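Local atomic coordinates of RmpD (Hexulose-6-phosphate synthase) (Streptococcus mutans, PDB entry 3EXR), a protein that belongs to the orotidine 5'-phosphate decarboxylase / HUMPS family and folds as a TIM barrel that pairs into a dimer. Residues Q126-Q129 with W130-A133; Q142-D145 with A146-G150; K162-E166 with M167-V171; K213-I216 with K217-G221. All blocks are in the same frame, centred on the assembly; numbering follows the deposited sequence.

How the interactions relate
The four contacts lie on helices and connections around a closed barrel of eight parallel strands, and interaction 3 runs into one of its strands. They follow one another along the chain without overlap. Interaction 1 is the last turns of helix 124-132. Interaction 2 is the short helix 144-149, just after strand 137-141. Interaction 3 is the end of helix 155-167 and its turn into strand 170-174. Interaction 4 closes the chain in helix 205-220. Interactions 1 and 3 have centres about 12 Å apart and touch, so helix 124-132 packs on the turn before strand 170-174. Interactions 1 and 4 are the farthest apart, with centres about 31 Å from each other. Interaction 2 reaches the second subunit by a salt bridge and interaction 1 by a weak hydrogen bond.

Interaction 1 of 4, residues Q126-Q129 with W130-A133; sequences QAQQ and WLDA
In the last turns of helix 124-132, Trp130 folds back under Gln126 and Ala127. The indole ring lies flat against the backbone there. Ala127 CA sits over the six-membered ring, 3.7 Å from its centroid, in a CH-pi contact. Gln126 O lies over the same face, 3.4 Å above the ring plane and offset toward the rim. Ala127 CB adds an apolar touch to Trp130 CZ3 at 3.8 Å. With chi1 at -50°, Trp130 CG stands beside its own backbone N, which turns the ring back along the helix. Gln126 O also takes the Trp130 N-H, at 3.0 Å. This helix is the crossover of a beta-alpha-beta unit between strands 113-117 and 137-141. Trp130 also packs on Ile94 and Met97 of helix 94-107 and on Phe169. On the exposed side, Gln128 NE2 gives a hydrogen bond of 3.1 Å to Asp132 OD1. The bond is fairly straight, at 162°. Asp132 OD1 lies in the Gln128 amide plane, but NE2 comes from above the carboxylate plane. The Gln128 chain bends at chi2 and crosses Leu131 at about a right angle. Gln126 OE1 accepts a hydrogen bond from Thr123 N, and Gln126 NE2 makes a weak one to Asp121 of the second subunit.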
loop_
_atom_site.group_PDB
_atom_site.type_symbol
_atom_site.label_atom_id
_atom_site.label_comp_id
_atom_site.label_asym_id
_atom_site.label_seq_id
_atom_site.Cartn_x
_atom_site.Cartn_y
_atom_site.Cartn_z
ATOM N N GLN A 126 -3.029 -0.332 -19.750
ATOM C CA GLN A 126 -3.480 -0.700 -18.403
ATOM C C GLN A 126 -4.679 0.157 -17.995
ATOM O O GLN A 126 -5.682 -0.361 -17.489
ATOM C CB GLN A 126 -2.338 -0.547 -17.392
ATOM C CG GLN A 126 -1.173 -1.512 -17.576
ATOM C CD GLN A 126 0.008 -1.203 -16.648
ATOM O OE1 GLN A 126 0.209 -0.064 -16.244
ATOM N NE2 GLN A 126 0.786 -2.226 -16.313
ATOM N N ALA A 127 -4.587 1.469 -18.220
ATOM C CA ALA A 127 -5.681 2.361 -17.848
ATOM C C ALA A 127 -6.993 1.941 -18.499
ATOM O O ALA A 127 -8.039 1.970 -17.862
ATOM C CB ALA A 127 -5.340 3.815 -18.181
ATOM N N GLN A 128 -6.948 1.486 -19.753
ATOM C CA GLN A 128 -8.190 1.051 -20.404
ATOM C C GLN A 128 -8.723 -0.227 -19.732
ATOM O O GLN A 128 -9.924 -0.431 -19.631
ATOM C CB GLN A 128 -7.984 0.861 -21.922
ATOM C CG GLN A 128 -9.253 0.528 -22.690
ATOM C CD GLN A 128 -10.261 1.663 -22.667
ATOM O OE1 GLN A 128 -9.931 2.803 -23.017
ATOM N NE2 GLN A 128 -11.472 1.380 -22.206
ATOM N N GLN A 129 -7.825 -1.083 -19.253
ATOM C CA GLN A 129 -8.246 -2.271 -18.518
ATOM C C GLN A 129 -8.983 -1.895 -17.222
ATOM O O GLN A 129 -9.979 -2.517 -16.877
ATOM C CB GLN A 129 -7.062 -3.177 -18.221
ATOM C CG GLN A 129 -6.441 -3.813 -19.437
ATOM C CD GLN A 129 -5.394 -4.775 -18.989
ATOM O OE1 GLN A 129 -5.720 -5.826 -18.430
ATOM N NE2 GLN A 129 -4.134 -4.399 -19.152
ATOM N N TRP A 130 -8.530 -0.835 -16.542
ATOM C CA TRP A 130 -9.222 -0.392 -15.342
ATOM C C TRP A 130 -10.644 0.047 -15.703
ATOM O O TRP A 130 -11.601 -0.370 -15.064
ATOM C CB TRP A 130 -8.469 0.750 -14.594
ATOM C CG TRP A 130 -7.010 0.458 -14.341
ATOM C CD1 TRP A 130 -6.447 -0.755 -14.086
ATOM C CD2 TRP A 130 -5.940 1.404 -14.338
ATOM N NE1 TRP A 130 -5.088 -0.627 -13.939
ATOM C CE2 TRP A 130 -4.748 0.689 -14.109
ATOM C CE3 TRP A 130 -5.865 2.794 -14.551
ATOM C CZ2 TRP A 130 -3.499 1.313 -14.037
ATOM C CZ3 TRP A 130 -4.620 3.403 -14.508
ATOM C CH2 TRP A 130 -3.458 2.666 -14.252
ATOM N N LEU A 131 -10.781 0.850 -16.761
ATOM C CA LEU A 131 -12.102 1.328 -17.191
ATOM C C LEU A 131 -13.025 0.151 -17.511
ATOM O O LEU A 131 -14.189 0.127 -17.105
ATOM C CB LEU A 131 -11.978 2.231 -18.428
ATOM C CG LEU A 131 -11.319 3.600 -18.206
ATOM C CD1 LEU A 131 -10.992 4.252 -19.535
ATOM C CD2 LEU A 131 -12.156 4.569 -17.371
ATOM N N ASP A 132 -12.475 -0.822 -18.228
ATOM C CA ASP A 132 -13.256 -2.004 -18.649
ATOM C C ASP A 132 -13.715 -2.801 -17.453
ATOM O O ASP A 132 -14.753 -3.467 -17.519
ATOM C CB ASP A 132 -12.437 -2.910 -19.563
ATOM C CG ASP A 132 -12.160 -2.295 -20.916
ATOM O OD1 ASP A 132 -12.799 -1.283 -21.281
ATOM O OD2 ASP A 132 -11.283 -2.822 -21.636
ATOM N N ALA A 133 -12.923 -2.726 -16.370
ATOM C CA ALA A 133 -13.235 -3.397 -15.099
ATOM C C ALA A 133 -14.185 -2.581 -14.217
ATOM O O ALA A 133 -14.491 -3.000 -13.090
ATOM C CB ALA A 133 -11.940 -3.745 -14.332
#

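Interaction 2 of 4, residues Q142-D145 with A146-G150; sequences QSRD and ALLAG
Gln142 packs against Ala146 and Leu147 at the start of helix 144-149, on the inner side of a turn at the surface; Gln142 itself is buried. Its CG is anti to the backbone N (chi1 -162°) and the chain is extended beyond it, which lays the amide under the first turn. Gln142 NE2 lies 3.6 Å from Ala146 CB. Gln142 OE1 lies 3.5 Å from Leu147 CD1. The same NE2 is hydrogen-bonded to Glu151 O, which ties the buried amide to the loop after the helix. The backbone of Gln142 is bonded to Thr174, so this side is anchored to the barrel.

The outer side is looser. Arg144 bends at chi2 and chi3 and lies alongside Leu147, pointing the same way, with Arg144 NE 4.1 Å from Leu147 CD2. Arg144 CD is also 4.1 Å from Leu148 CG, where the two side chains cross. The leucines meet the Arg144 chain at van der Waals range, while its charged end forms a salt bridge through NH2 with Asp69 of the second subunit.

Ser143 is the N-cap residue, but its OG bonds to Asp157 instead of capping. Its carbonyl starts the helix: Leu147 N binds Ser143 O at 2.9 Å. Leu148 N binds Arg144 O at 2.8 Å. Gly150, with positive phi, ends the helix in a Schellman motif, and its N binds Leu147 O at 3.1 Å. The tight side thus sets a buried amide, its NE2 satisfied by Glu151 O, against methyl groups; the looser side rests on the Arg144 chain, whose charge is met by Asp69 of the second subunit.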
loop_
_atom_site.group_PDB
_atom_site.type_symbol
_atom_site.label_atom_id
_atom_site.label_comp_id
_atom_site.label_asym_id
_atom_site.label_seq_id
_atom_site.Cartn_x
_atom_site.Cartn_y
_atom_site.Cartn_z
ATOM N N GLN A 142 1.860 15.183 -9.173
ATOM C CA GLN A 142 2.900 15.965 -9.833
ATOM C C GLN A 142 4.219 15.182 -9.845
ATOM O O GLN A 142 4.595 14.499 -8.872
ATOM C CB GLN A 142 3.112 17.324 -9.174
ATOM C CG GLN A 142 3.847 18.251 -10.133
ATOM C CD GLN A 142 4.283 19.581 -9.546
ATOM O OE1 GLN A 142 4.051 19.873 -8.366
ATOM N NE2 GLN A 142 4.935 20.402 -10.378
ATOM N N SER A 143 4.931 15.245 -10.965
ATOM C CA SER A 143 6.250 14.636 -11.042
ATOM C C SER A 143 7.070 15.089 -9.836
ATOM O O SER A 143 7.120 16.294 -9.547
ATOM C CB SER A 143 6.916 15.022 -12.365
ATOM O OG SER A 143 6.280 14.270 -13.408
ATOM N N ARG A 144 7.641 14.120 -9.108
ATOM C CA ARG A 144 8.199 14.370 -7.782
ATOM C C ARG A 144 9.372 15.329 -7.820
ATOM O O ARG A 144 9.538 16.143 -6.911
ATOM C CB ARG A 144 8.608 13.042 -7.140
ATOM C CG ARG A 144 9.061 13.089 -5.676
ATOM C CD ARG A 144 8.077 13.726 -4.695
ATOM N NE ARG A 144 6.712 13.165 -4.678
ATOM C CZ ARG A 144 6.312 12.098 -3.973
ATOM N NH1 ARG A 144 7.161 11.388 -3.226
ATOM N NH2 ARG A 144 5.026 11.728 -4.021
ATOM N N ASP A 145 10.184 15.237 -8.879
ATOM C CA ASP A 145 11.310 16.155 -9.062
ATOM C C ASP A 145 10.855 17.603 -9.125
ATOM O O ASP A 145 11.436 18.474 -8.478
ATOM C CB ASP A 145 12.085 15.826 -10.347
ATOM C CG ASP A 145 12.892 14.554 -10.237
ATOM O OD1 ASP A 145 13.130 13.918 -11.299
ATOM O OD2 ASP A 145 13.302 14.143 -9.128
ATOM N N ALA A 146 9.831 17.848 -9.939
ATOM C CA ALA A 146 9.235 19.177 -10.080
ATOM C C ALA A 146 8.566 19.645 -8.784
ATOM O O ALA A 146 8.634 20.825 -8.414
ATOM C CB ALA A 146 8.226 19.164 -11.229
ATOM N N LEU A 147 7.912 18.715 -8.096
ATOM C CA LEU A 147 7.258 19.007 -6.833
ATOM C C LEU A 147 8.294 19.445 -5.808
ATOM O O LEU A 147 8.152 20.502 -5.189
ATOM C CB LEU A 147 6.504 17.765 -6.327
ATOM C CG LEU A 147 5.688 17.920 -5.041
ATOM C CD1 LEU A 147 4.874 19.219 -5.051
ATOM C CD2 LEU A 147 4.782 16.737 -4.867
ATOM N N LEU A 148 9.342 18.638 -5.649
ATOM C CA LEU A 148 10.387 18.939 -4.668
ATOM C C LEU A 148 11.086 20.276 -4.968
ATOM O O LEU A 148 11.463 21.006 -4.039
ATOM C CB LEU A 148 11.388 17.776 -4.546
ATOM C CG LEU A 148 10.989 16.503 -3.768
ATOM C CD1 LEU A 148 12.239 15.736 -3.393
ATOM C CD2 LEU A 148 10.120 16.746 -2.507
ATOM N N ALA A 149 11.202 20.615 -6.246
ATOM C CA ALA A 149 11.826 21.865 -6.670
ATOM C C ALA A 149 10.902 23.092 -6.672
ATOM O O ALA A 149 11.342 24.198 -6.902
ATOM C CB ALA A 149 12.449 21.700 -8.009
ATOM N N GLY A 150 9.625 22.895 -6.403
ATOM C CA GLY A 150 8.745 24.041 -6.283
ATOM C C GLY A 150 8.249 24.512 -7.626
ATOM O O GLY A 150 7.795 25.636 -7.781
#

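Interaction 3 of 4, residues K162-E166 with M167-V171; sequences KKLIE and MGFRV
Leu164 and Phe169 both place CG beside the backbone N, with chi1 of -67° and -73°, which turns both side chains to the same side of the turn that ends helix 155-167, where they meet. Leu164 CD2 touches Phe169 CD2 at 4.1 Å, the two side chains crossing at a slant. Leu164 O lies in the plane of the Phe169 ring, at its edge, 3.4 Å from Phe169 CD2. The same oxygen accepts the Phe169 N-H at 3.0 Å. Gly168 N binds Ile165 O, also at 3.0 Å, but comes from well above the carbonyl plane. Gly168 has positive phi, and these two bonds make a Schellman motif. The motif turns the chain from the helix into strand 170-174 of the barrel.

Val171 then points back at the helix. Its CG2 packs against Leu164 CB and Ile165 CG1, each 3.7 Å away. Ile165 and Val171 cross at about a right angle. Toward helix 124-132, Phe169 also packs on Leu131, and Met167 on Tyr124 and Gln128. A water donates to both Ile165 O and Phe169 O, at 2.7 Å from the latter. Ile165 CA makes a nearly straight CA-H...O contact with Phe169 O. The last-turn carbonyls Leu164 O and Ile165 O are met by turn amides, and Ile165 O by a water as well, beside an apolar seam joining helix to strand.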
loop_
_atom_site.group_PDB
_atom_site.type_symbol
_atom_site.label_atom_id
_atom_site.label_comp_id
_atom_site.label_asym_id
_atom_site.label_seq_id
_atom_site.Cartn_x
_atom_site.Cartn_y
_atom_site.Cartn_z
ATOM N N LYS A 162 -4.745 15.334 -19.074
ATOM C CA LYS A 162 -5.706 15.559 -20.142
ATOM C C LYS A 162 -6.101 14.270 -20.852
ATOM O O LYS A 162 -7.282 14.060 -21.139
ATOM C CB LYS A 162 -5.152 16.564 -21.150
ATOM C CG LYS A 162 -5.159 17.968 -20.633
ATOM C CD LYS A 162 -4.194 18.844 -21.406
ATOM C CE LYS A 162 -4.142 20.253 -20.851
ATOM N NZ LYS A 162 -3.307 21.209 -21.708
ATOM N N LYS A 163 -5.118 13.416 -21.109
ATOM C CA LYS A 163 -5.374 12.167 -21.829
ATOM C C LYS A 163 -6.223 11.202 -21.018
ATOM O O LYS A 163 -7.106 10.543 -21.560
ATOM C CB LYS A 163 -4.066 11.513 -22.260
ATOM C CG LYS A 163 -4.236 10.178 -23.035
ATOM C CD LYS A 163 -5.060 10.326 -24.320
ATOM C CE LYS A 163 -4.460 9.529 -25.495
ATOM N NZ LYS A 163 -4.477 8.050 -25.322
ATOM N N LEU A 164 -5.955 11.100 -19.718
ATOM C CA LEU A 164 -6.781 10.253 -18.863
ATOM C C LEU A 164 -8.231 10.725 -18.799
ATOM O O LEU A 164 -9.159 9.922 -18.823
ATOM C CB LEU A 164 -6.188 10.166 -17.462
ATOM C CG LEU A 164 -4.873 9.453 -17.283
ATOM C CD1 LEU A 164 -4.349 9.769 -15.897
ATOM C CD2 LEU A 164 -5.012 7.923 -17.479
ATOM N N ILE A 165 -8.422 12.042 -18.756
ATOM C CA ILE A 165 -9.758 12.628 -18.731
ATOM C C ILE A 165 -10.471 12.264 -20.045
ATOM O O ILE A 165 -11.630 11.843 -20.037
ATOM C CB ILE A 165 -9.696 14.174 -18.533
ATOM C CG1 ILE A 165 -9.272 14.507 -17.095
ATOM C CG2 ILE A 165 -11.038 14.825 -18.885
ATOM C CD1 ILE A 165 -8.876 15.965 -16.826
ATOM N N GLU A 166 -9.744 12.381 -21.157
ATOM C CA GLU A 166 -10.340 12.104 -22.461
ATOM C C GLU A 166 -10.717 10.635 -22.605
ATOM O O GLU A 166 -11.714 10.310 -23.235
ATOM C CB GLU A 166 -9.440 12.582 -23.591
ATOM C CG GLU A 166 -9.574 14.090 -23.856
ATOM C CD GLU A 166 -10.992 14.669 -23.624
ATOM O OE1 GLU A 166 -11.193 15.466 -22.664
ATOM O OE2 GLU A 166 -11.908 14.355 -24.416
ATOM N N MET A 167 -9.949 9.749 -21.972
ATOM C CA MET A 167 -10.268 8.311 -21.948
ATOM C C MET A 167 -11.536 8.000 -21.156
ATOM O O MET A 167 -12.096 6.923 -21.298
ATOM C CB MET A 167 -9.103 7.522 -21.340
ATOM C CG MET A 167 -7.906 7.423 -22.249
ATOM S SD MET A 167 -6.578 6.451 -21.525
ATOM C CE MET A 167 -7.184 4.830 -21.742
ATOM N N GLY A 168 -11.983 8.921 -20.307
ATOM C CA GLY A 168 -13.166 8.689 -19.487
ATOM C C GLY A 168 -12.926 8.635 -17.977
ATOM O O GLY A 168 -13.856 8.360 -17.224
ATOM N N PHE A 169 -11.703 8.927 -17.533
ATOM C CA PHE A 169 -11.427 9.037 -16.086
ATOM C C PHE A 169 -11.897 10.329 -15.450
ATOM O O PHE A 169 -11.770 11.436 -16.038
ATOM C CB PHE A 169 -9.935 8.848 -15.777
ATOM C CG PHE A 169 -9.459 7.424 -15.921
ATOM C CD1 PHE A 169 -9.555 6.526 -14.862
ATOM C CD2 PHE A 169 -8.939 6.977 -17.125
ATOM C CE1 PHE A 169 -9.121 5.205 -14.986
ATOM C CE2 PHE A 169 -8.495 5.669 -17.269
ATOM C CZ PHE A 169 -8.573 4.776 -16.197
ATOM N N ARG A 170 -12.406 10.198 -14.224
ATOM C CA ARG A 170 -12.458 11.321 -13.295
ATOM C C ARG A 170 -11.105 11.357 -12.601
ATOM O O ARG A 170 -10.780 10.454 -11.831
ATOM C CB ARG A 170 -13.614 11.177 -12.304
ATOM C CG ARG A 170 -14.971 11.656 -12.881
ATOM C CD ARG A 170 -16.171 11.109 -12.090
ATOM N NE ARG A 170 -16.181 9.649 -12.165
ATOM C CZ ARG A 170 -16.475 8.818 -11.170
ATOM N NH1 ARG A 170 -16.894 9.255 -9.997
ATOM N NH2 ARG A 170 -16.362 7.522 -11.392
ATOM N N VAL A 171 -10.317 12.374 -12.920
ATOM C CA VAL A 171 -8.940 12.470 -12.482
ATOM C C VAL A 171 -8.799 13.421 -11.282
ATOM O O VAL A 171 -9.252 14.558 -11.292
ATOM C CB VAL A 171 -8.009 12.905 -13.640
ATOM C CG1 VAL A 171 -6.576 13.124 -13.171
ATOM C CG2 VAL A 171 -8.064 11.872 -14.755
HETATM O O HOH W 1 -13.791 12.156 -17.752
#

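Interaction 4 of 4, residues K213-I216 with K217-G221; sequences KDEI and KRIWG
Glu215 and Arg218 lie side by side on helix 205-220, the last helix of the TIM barrel, and point the same way. Their salt bridge has two bonds. Arg218 NE gives one to Glu215 OE1 at 3.0 Å, and Arg218 NH2 gives the other to Glu215 OE2, also at 3.0 Å. Both oxygens lie near the guanidinium plane, so the arginine grips side-on along its edge. The carboxylate is turned 46° from that plane, and both nitrogens come to it from above its own plane. Glu215 has CG anti to the backbone N (chi1 178°) and bends at chi2, which carries its carboxylate along the helix to Arg218. The paired bonds fix the rotation of both flat groups. Glu215 also packs on Val179 and Leu182.

Ile219 crosses Glu215 at a slant, with Ile219 CD1 3.6 Å from Glu215 OE2. On the inner side, Ile216 and Trp220 are also set at a slant. Ile216 CG2 touches Trp220 CE3 at 4.1 Å. Both residues pack on Pro6, and Trp220 NE1 is hydrogen-bonded to Val188 O. Lys213 NZ is bound to Pro6 O and to Asp32, so this face is tied to Pro6 near the start of the chain and to Asp32 before strand 33-36. Ile216 O accepts the Trp220 N-H at 2.9 Å, nearly along the C=O axis. The same oxygen lies in the plane of the indole ring, at its edge, 3.4 Å from Trp220 CE3.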
loop_
_atom_site.group_PDB
_atom_site.type_symbol
_atom_site.label_atom_id
_atom_site.label_comp_id
_atom_site.label_asym_id
_atom_site.label_seq_id
_atom_site.Cartn_x
_atom_site.Cartn_y
_atom_site.Cartn_z
ATOM N N LYS A 213 -11.421 26.758 -2.291
ATOM C CA LYS A 213 -12.688 26.421 -2.922
ATOM C C LYS A 213 -13.285 27.649 -3.661
ATOM O O LYS A 213 -13.910 27.489 -4.734
ATOM C CB LYS A 213 -13.651 25.808 -1.885
ATOM C CG LYS A 213 -14.955 25.312 -2.439
ATOM C CD LYS A 213 -14.822 23.912 -3.032
ATOM C CE LYS A 213 -15.974 23.614 -3.969
ATOM N NZ LYS A 213 -15.784 22.323 -4.690
ATOM N N ASP A 214 -13.073 28.861 -3.117
ATOM C CA ASP A 214 -13.524 30.097 -3.768
ATOM C C ASP A 214 -12.874 30.225 -5.167
ATOM O O ASP A 214 -13.514 30.637 -6.141
ATOM C CB ASP A 214 -13.148 31.344 -2.941
ATOM C CG ASP A 214 -14.012 31.563 -1.713
ATOM O OD1 ASP A 214 -15.100 30.977 -1.585
ATOM O OD2 ASP A 214 -13.609 32.366 -0.834
ATOM N N GLU A 215 -11.596 29.888 -5.260
ATOM C CA GLU A 215 -10.857 29.996 -6.508
ATOM C C GLU A 215 -11.273 28.909 -7.507
ATOM O O GLU A 215 -11.354 29.163 -8.710
ATOM C CB GLU A 215 -9.352 29.973 -6.240
ATOM C CG GLU A 215 -8.488 30.044 -7.479
ATOM C CD GLU A 215 -8.497 31.427 -8.152
ATOM O OE1 GLU A 215 -9.312 32.302 -7.757
ATOM O OE2 GLU A 215 -7.684 31.625 -9.092
ATOM N N ILE A 216 -11.517 27.693 -7.011
ATOM C CA ILE A 216 -12.139 26.661 -7.838
ATOM C C ILE A 216 -13.452 27.205 -8.432
ATOM O O ILE A 216 -13.679 27.088 -9.613
ATOM C CB ILE A 216 -12.422 25.369 -7.030
ATOM C CG1 ILE A 216 -11.113 24.665 -6.669
ATOM C CG2 ILE A 216 -13.348 24.455 -7.812
ATOM C CD1 ILE A 216 -11.320 23.467 -5.686
ATOM N N LYS A 217 -14.288 27.821 -7.597
ATOM C CA LYS A 217 -15.553 28.422 -8.059
ATOM C C LYS A 217 -15.321 29.528 -9.091
ATOM O O LYS A 217 -16.082 29.650 -10.064
ATOM C CB LYS A 217 -16.348 28.981 -6.877
ATOM C CG LYS A 217 -17.785 29.380 -7.201
ATOM C CD LYS A 217 -18.602 29.435 -5.920
ATOM C CE LYS A 217 -19.885 30.243 -6.074
ATOM N NZ LYS A 217 -20.668 30.202 -4.789
ATOM N N ARG A 218 -14.307 30.366 -8.888
ATOM C CA ARG A 218 -14.036 31.430 -9.885
ATOM C C ARG A 218 -13.676 30.860 -11.264
ATOM O O ARG A 218 -14.158 31.341 -12.309
ATOM C CB ARG A 218 -12.916 32.344 -9.405
ATOM C CG ARG A 218 -12.704 33.613 -10.256
ATOM C CD ARG A 218 -11.437 34.361 -9.909
ATOM N NE ARG A 218 -10.196 33.650 -10.240
ATOM C CZ ARG A 218 -9.692 33.523 -11.470
ATOM N NH1 ARG A 218 -10.319 34.039 -12.539
ATOM N NH2 ARG A 218 -8.538 32.883 -11.644
ATOM N N ILE A 219 -12.808 29.856 -11.275
ATOM C CA ILE A 219 -12.261 29.313 -12.521
ATOM C C ILE A 219 -13.242 28.388 -13.227
ATOM O O ILE A 219 -13.435 28.504 -14.430
ATOM C CB ILE A 219 -10.930 28.581 -12.277
ATOM C CG1 ILE A 219 -9.881 29.562 -11.737
ATOM C CG2 ILE A 219 -10.461 27.862 -13.537
ATOM C CD1 ILE A 219 -8.645 28.867 -11.151
ATOM N N TRP A 220 -13.883 27.490 -12.491
ATOM C CA TRP A 220 -14.760 26.489 -13.079
ATOM C C TRP A 220 -16.252 26.780 -12.955
ATOM O O TRP A 220 -17.044 26.075 -13.565
ATOM C CB TRP A 220 -14.451 25.084 -12.480
ATOM C CG TRP A 220 -13.161 24.468 -12.971
ATOM C CD1 TRP A 220 -13.007 23.627 -14.043
ATOM C CD2 TRP A 220 -11.861 24.631 -12.406
ATOM N NE1 TRP A 220 -11.682 23.282 -14.187
ATOM C CE2 TRP A 220 -10.956 23.901 -13.203
ATOM C CE3 TRP A 220 -11.359 25.334 -11.305
ATOM C CZ2 TRP A 220 -9.596 23.833 -12.916
ATOM C CZ3 TRP A 220 -10.001 25.258 -11.031
ATOM C CH2 TRP A 220 -9.138 24.547 -11.849
ATOM N N GLY A 221 -16.631 27.807 -12.190
ATOM C CA GLY A 221 -18.053 28.156 -11.983
ATOM C C GLY A 221 -18.762 28.711 -13.204
ATOM O O GLY A 221 -18.087 29.178 -14.134
#